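Local coordinates for peptide methionine sulfoxide reductase msrA/msrB (Neisseria gonorrhoeae, PDB 2H30), which can use electrons from DsbD, through its N-terminal thioredoxin domain, to reduce downstream methionine sulfoxide reductases, at residues A[40-45]-A[148-153]; A[89-94]-A[105-110]. The protein carries 2 engineered substitutions. All blocks are in the same frame, centred on the assembly; numbering follows the deposited sequence.

Interaction 1 of 2, residues A[40-45]-A[148-153]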
loop_
_atom_site.group_PDB
_atom_site.type_symbol
_atom_site.label_atom_id
_atom_site.label_comp_id
_atom_site.label_asym_id
_atom_site.label_seq_id
_atom_site.Cartn_x
_atom_site.Cartn_y
_atom_site.Cartn_z
ATOM N N PRO A 40 2.785 -6.483 11.425
ATOM C CA PRO A 40 1.576 -6.081 10.637
ATOM C C PRO A 40 2.042 -5.473 9.308
ATOM O O PRO A 40 3.198 -5.118 9.177
ATOM C CB PRO A 40 0.938 -4.992 11.501
ATOM C CG PRO A 40 2.117 -4.383 12.295
ATOM C CD PRO A 40 3.080 -5.552 12.535
ATOM N N THR A 41 1.119 -5.308 8.368
ATOM C CA THR A 41 1.432 -4.732 7.082
ATOM C C THR A 41 0.520 -3.551 6.859
ATOM O O THR A 41 -0.728 -3.646 6.995
ATOM C CB THR A 41 1.240 -5.772 5.964
ATOM O OG1 THR A 41 2.197 -6.843 6.217
ATOM C CG2 THR A 41 1.598 -5.193 4.596
ATOM N N LEU A 42 1.146 -2.423 6.499
ATOM C CA LEU A 42 0.385 -1.196 6.197
ATOM C C LEU A 42 0.464 -1.036 4.700
ATOM O O LEU A 42 1.574 -0.978 4.136
ATOM C CB LEU A 42 1.044 -0.008 6.920
ATOM C CG LEU A 42 0.321 1.293 6.622
ATOM C CD1 LEU A 42 -1.144 1.311 7.125
ATOM C CD2 LEU A 42 1.231 2.377 7.316
ATOM N N ILE A 43 -0.699 -1.043 4.044
ATOM C CA ILE A 43 -0.737 -1.055 2.566
ATOM C C ILE A 43 -1.350 0.222 2.049
ATOM O O ILE A 43 -2.464 0.584 2.473
ATOM C CB ILE A 43 -1.605 -2.198 2.037
ATOM C CG1 ILE A 43 -1.082 -3.542 2.578
ATOM C CG2 ILE A 43 -1.625 -2.172 0.494
ATOM C CD1 ILE A 43 -2.044 -4.680 2.223
ATOM N N LYS A 44 -0.669 0.884 1.152
ATOM C CA LYS A 44 -1.243 2.091 0.479
ATOM C C LYS A 44 -1.697 1.686 -0.932
ATOM O O LYS A 44 -0.823 1.218 -1.708
ATOM C CB LYS A 44 -0.164 3.161 0.325
ATOM C CG LYS A 44 -0.784 4.446 -0.287
ATOM C CD LYS A 44 0.258 5.504 -0.471
ATOM C CE LYS A 44 -0.534 6.875 -0.552
ATOM N NZ LYS A 44 0.420 7.901 -0.327
ATOM N N PHE A 45 -2.989 1.887 -1.226
ATOM C CA PHE A 45 -3.544 1.642 -2.572
ATOM C C PHE A 45 -3.536 2.965 -3.305
ATOM O O PHE A 45 -3.981 3.997 -2.768
ATOM C CB PHE A 45 -4.993 1.138 -2.469
ATOM C CG PHE A 45 -5.085 -0.213 -1.825
ATOM C CD1 PHE A 45 -5.105 -0.353 -0.439
ATOM C CD2 PHE A 45 -5.076 -1.341 -2.621
ATOM C CE1 PHE A 45 -5.169 -1.651 0.124
ATOM C CE2 PHE A 45 -5.167 -2.643 -2.067
ATOM C CZ PHE A 45 -5.204 -2.812 -0.699
ATOM N N LEU A 148 1.794 6.127 11.936
ATOM C CA LEU A 148 2.459 5.525 13.093
ATOM C C LEU A 148 1.475 5.046 14.148
ATOM O O LEU A 148 1.739 4.014 14.787
ATOM C CB LEU A 148 3.430 6.586 13.680
ATOM C CG LEU A 148 4.679 6.829 12.826
ATOM C CD1 LEU A 148 5.366 8.064 13.381
ATOM C CD2 LEU A 148 5.667 5.629 12.815
ATOM N N ALA A 149 0.396 5.825 14.360
ATOM C CA ALA A 149 -0.630 5.450 15.319
ATOM C C ALA A 149 -1.260 4.117 14.888
ATOM O O ALA A 149 -1.384 3.173 15.694
ATOM C CB ALA A 149 -1.673 6.544 15.401
ATOM N N LEU A 150 -1.510 3.984 13.577
ATOM C CA LEU A 150 -2.149 2.724 13.098
ATOM C C LEU A 150 -1.261 1.494 13.264
ATOM O O LEU A 150 -1.738 0.381 13.558
ATOM C CB LEU A 150 -2.470 2.812 11.602
ATOM C CG LEU A 150 -3.664 3.619 11.154
ATOM C CD1 LEU A 150 -3.710 3.437 9.603
ATOM C CD2 LEU A 150 -4.917 2.980 11.762
ATOM N N ILE A 151 0.047 1.627 13.072
ATOM C CA ILE A 151 0.929 0.441 13.164
ATOM C C ILE A 151 1.100 0.036 14.617
ATOM O O ILE A 151 1.389 -1.137 14.891
ATOM C CB ILE A 151 2.281 0.550 12.447
ATOM C CG1 ILE A 151 3.183 1.604 13.074
ATOM C CG2 ILE A 151 2.085 0.860 10.945
ATOM C CD1 ILE A 151 4.640 1.553 12.475
ATOM N N ARG A 152 0.892 0.996 15.517
ATOM C CA ARG A 152 0.898 0.695 16.940
ATOM C C ARG A 152 -0.439 0.132 17.398
ATOM O O ARG A 152 -0.436 -0.831 18.192
ATOM C CB ARG A 152 1.254 1.923 17.773
ATOM C CG ARG A 152 1.563 1.563 19.210
ATOM C CD ARG A 152 1.623 2.796 20.056
ATOM N NE ARG A 152 0.308 3.351 20.231
ATOM C CZ ARG A 152 -0.122 4.510 19.764
ATOM N NH1 ARG A 152 0.667 5.293 19.057
ATOM N NH2 ARG A 152 -1.367 4.883 19.993
ATOM N N ASN A 153 -1.545 0.705 16.937
ATOM C CA ASN A 153 -2.885 0.254 17.408
ATOM C C ASN A 153 -3.833 0.325 16.225
ATOM O O ASN A 153 -4.175 1.422 15.792
ATOM C CB ASN A 153 -3.373 1.176 18.538
ATOM C CG ASN A 153 -4.837 0.907 18.951
ATOM O OD1 ASN A 153 -5.419 -0.084 18.574
ATOM N ND2 ASN A 153 -5.435 1.843 19.688
#
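Leu42, on strand 41-45, meets Leu150 and Ile151 on the C-terminal helix 144-152. Its two methyls divide the work. CD2 of Leu42 reaches CG2 of Ile151 at 4.0 Å. CD1 of Leu42 meets CD1 of Leu150 at 4.2 Å. CG of Leu42 points opposite the backbone N (chi1 179°), which extends the fork from the strand toward the helix. Leu42 crosses both helix side chains at about a right angle, and the atoms that touch are methyls. In Ile151 the CG1 branch sits between the backbone N and the carbonyl carbon (chi1 66°). The short CG2 branch is then the one turned to the strand. In Leu150 the CG lies anti to the carbonyl carbon (chi1 -77°), and CD1 is the methyl that reaches Leu42. Pro40 adds a looser contact just before the strand, where CG of Pro40 lies 4.2 Å from the carbonyl O of Ile151.

Leu42 also touches Leu74 and Trp125 on the two flanking strands. Its backbone pairs with Asn73 and Ile75.

No hydrogen bond joins the two segments. The strand's backbone bonds go to its sheet neighbours, and the helix bonds within itself. The chemistry is therefore apolar: the C-terminal helix of the thioredoxin fold is held against the central strand here by methyl contacts, which depend on shape rather than on directed bonds.

Interaction 2 of 2, residues A[89-94]-A[105-110]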
loop_
_atom_site.group_PDB
_atom_site.type_symbol
_atom_site.label_atom_id
_atom_site.label_comp_id
_atom_site.label_asym_id
_atom_site.label_seq_id
_atom_site.Cartn_x
_atom_site.Cartn_y
_atom_site.Cartn_z
ATOM N N GLY A 89 1.803 -4.412 -17.923
ATOM C CA GLY A 89 2.890 -4.058 -18.850
ATOM C C GLY A 89 3.000 -2.547 -19.076
ATOM O O GLY A 89 4.107 -2.001 -18.915
ATOM N N GLU A 90 1.868 -1.909 -19.437
ATOM C CA GLU A 90 1.818 -0.458 -19.695
ATOM C C GLU A 90 2.140 0.234 -18.353
ATOM O O GLU A 90 3.003 1.139 -18.314
ATOM C CB GLU A 90 0.467 -0.047 -20.234
ATOM C CG GLU A 90 0.316 1.466 -20.410
ATOM C CD GLU A 90 -1.100 1.952 -20.777
ATOM O OE1 GLU A 90 -2.172 1.236 -20.632
ATOM O OE2 GLU A 90 -1.133 3.145 -21.208
ATOM N N PHE A 91 1.575 -0.339 -17.276
ATOM C CA PHE A 91 1.745 0.283 -15.952
ATOM C C PHE A 91 3.212 0.298 -15.599
ATOM O O PHE A 91 3.792 1.321 -15.214
ATOM C CB PHE A 91 0.899 -0.410 -14.852
ATOM C CG PHE A 91 1.217 0.131 -13.479
ATOM C CD1 PHE A 91 0.615 1.335 -13.076
ATOM C CD2 PHE A 91 2.234 -0.447 -12.686
ATOM C CE1 PHE A 91 0.977 1.934 -11.853
ATOM C CE2 PHE A 91 2.586 0.175 -11.437
ATOM C CZ PHE A 91 1.942 1.361 -11.072
ATOM N N GLN A 92 3.856 -0.866 -15.688
ATOM C CA GLN A 92 5.244 -1.003 -15.266
ATOM C C GLN A 92 6.198 -0.149 -16.113
ATOM O O GLN A 92 7.185 0.373 -15.620
ATOM C CB GLN A 92 5.654 -2.487 -15.279
ATOM C CG GLN A 92 4.952 -3.404 -14.280
ATOM C CD GLN A 92 3.628 -3.975 -14.759
ATOM O OE1 GLN A 92 2.931 -3.395 -15.606
ATOM N NE2 GLN A 92 3.214 -5.094 -14.149
ATOM N N LYS A 93 5.909 -0.049 -17.412
ATOM C CA LYS A 93 6.701 0.778 -18.307
ATOM C C LYS A 93 6.619 2.256 -17.921
ATOM O O LYS A 93 7.631 2.910 -17.860
ATOM C CB LYS A 93 6.253 0.558 -19.765
ATOM C CG LYS A 93 7.164 1.310 -20.746
ATOM C CD LYS A 93 8.683 1.178 -20.412
ATOM C CE LYS A 93 9.153 -0.297 -20.152
ATOM N NZ LYS A 93 10.082 -0.404 -18.958
ATOM N N TRP A 94 5.422 2.709 -17.604
ATOM C CA TRP A 94 5.196 4.088 -17.135
ATOM C C TRP A 94 5.926 4.257 -15.793
ATOM O O TRP A 94 6.657 5.224 -15.570
ATOM C CB TRP A 94 3.694 4.346 -16.984
ATOM C CG TRP A 94 3.462 5.601 -16.200
ATOM C CD1 TRP A 94 3.575 6.900 -16.638
ATOM C CD2 TRP A 94 3.201 5.666 -14.793
ATOM N NE1 TRP A 94 3.313 7.778 -15.601
ATOM C CE2 TRP A 94 3.110 7.045 -14.454
ATOM C CE3 TRP A 94 3.018 4.687 -13.789
ATOM C CZ2 TRP A 94 2.849 7.485 -13.148
ATOM C CZ3 TRP A 94 2.752 5.125 -12.482
ATOM C CH2 TRP A 94 2.685 6.512 -12.174
ATOM N N VAL A 105 6.185 -1.575 -4.695
ATOM C CA VAL A 105 4.966 -1.411 -5.435
ATOM C C VAL A 105 4.502 -2.772 -5.924
ATOM O O VAL A 105 5.028 -3.262 -6.963
ATOM C CB VAL A 105 5.088 -0.430 -6.609
ATOM C CG1 VAL A 105 3.730 -0.337 -7.303
ATOM C CG2 VAL A 105 5.570 0.984 -6.111
ATOM N N VAL A 106 3.499 -3.330 -5.266
ATOM C CA VAL A 106 2.920 -4.598 -5.749
ATOM C C VAL A 106 2.004 -4.253 -6.903
ATOM O O VAL A 106 1.241 -3.299 -6.840
ATOM C CB VAL A 106 2.133 -5.249 -4.626
ATOM C CG1 VAL A 106 1.299 -6.497 -5.128
ATOM C CG2 VAL A 106 3.029 -5.624 -3.480
ATOM N N THR A 107 2.005 -5.079 -7.952
ATOM C CA THR A 107 1.134 -4.872 -9.089
ATOM C C THR A 107 0.057 -5.963 -9.057
ATOM O O THR A 107 0.372 -7.164 -9.240
ATOM C CB THR A 107 1.921 -4.836 -10.416
ATOM O OG1 THR A 107 2.783 -5.985 -10.563
ATOM C CG2 THR A 107 2.747 -3.603 -10.501
ATOM N N ASP A 108 -1.171 -5.564 -8.818
ATOM C CA ASP A 108 -2.303 -6.500 -8.675
ATOM C C ASP A 108 -3.135 -6.362 -9.940
ATOM O O ASP A 108 -3.997 -5.515 -10.048
ATOM C CB ASP A 108 -3.127 -6.079 -7.460
ATOM C CG ASP A 108 -4.286 -7.009 -7.158
ATOM O OD1 ASP A 108 -4.659 -7.840 -8.041
ATOM O OD2 ASP A 108 -4.836 -6.881 -6.044
ATOM N N ASN A 109 -2.853 -7.252 -10.921
ATOM C CA ASN A 109 -3.525 -7.123 -12.207
ATOM C C ASN A 109 -5.010 -7.355 -12.005
ATOM O O ASN A 109 -5.394 -8.437 -11.466
ATOM C CB ASN A 109 -2.904 -8.156 -13.165
ATOM C CG ASN A 109 -3.353 -7.955 -14.627
ATOM O OD1 ASN A 109 -3.159 -8.856 -15.462
ATOM N ND2 ASN A 109 -3.947 -6.827 -14.940
ATOM N N GLY A 110 -5.829 -6.367 -12.376
ATOM C CA GLY A 110 -7.289 -6.424 -12.187
ATOM C C GLY A 110 -7.803 -6.041 -10.804
ATOM O O GLY A 110 -9.014 -5.983 -10.542
HETATM O O HOH W 1 4.984 -6.692 -12.438
#
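A beta-alpha-beta unit, strand 73-78, helix 90-95 and strand 105-107, has its helix and second strand joined here by Phe91 and Gln92 meeting Thr107. The axes of helix 90-94 and strand 105-107 come within 10.8 Å and run nearly antiparallel, at 159°.

Phe91 makes the apolar half of the contact. CG2 of Thr107 lies 3.9 Å from both CD2 and CE2 of the Phe91 ring, approaching it obliquely. CE2 of Phe91 also meets CG1 of Val105 at 4.3 Å. The same ring touches Ala78 on the first strand of the unit.

Gln92 makes the polar half. Its chain bends at chi2 (86°), which carries the amide back along the helix start and near the strand. NE2 of Gln92 is 3.7 Å from OG1 of Thr107, and this pair is not hydrogen-bonded. A water bridges it instead. The water accepts from NE2 of Gln92 at 2.9 Å. It lies 3.0 Å from OG1 of Thr107. The strongest polar partner of this hydroxyl is the carbonyl O of Lys24 on the neighbouring edge strand. NE2 of Gln92 also bonds to Asp88.

The other end of the amide accepts a bond from Gly89 N to Gln92 OE1 at 2.8 Å, with the donor 37° out of the carbonyl plane. Partners at both ends fix the rotation of the amide. Gly89 is the N-cap and Gln92 the third helical residue, so the side chain of the third residue accepts the backbone N-H of the cap.

A helix running nearly antiparallel to the parallel strands it connects is typical of the beta-alpha-beta crossover of thioredoxin-fold proteins.

Overall arrangement
Both contacts set a helix against the same mixed sheet, with their centres 23 Å apart. They share a face of it: Leu42 touches Leu74 and Val105 touches Thr76, two residues apart on strand 73-78. Interaction 1 uses the central strand 41-45 and the C-terminal helix, elements far apart in sequence. Interaction 2 is local, and its segments fall between those of interaction 1 along the chain. It lies toward one end of the sheet, one strand in from the edge strand 24-25. Both are partly buried, but interaction 2 sits farther from the centre. The chemistry differs: interaction 1 is apolar, while interaction 2 adds a water bridge to its apolar part.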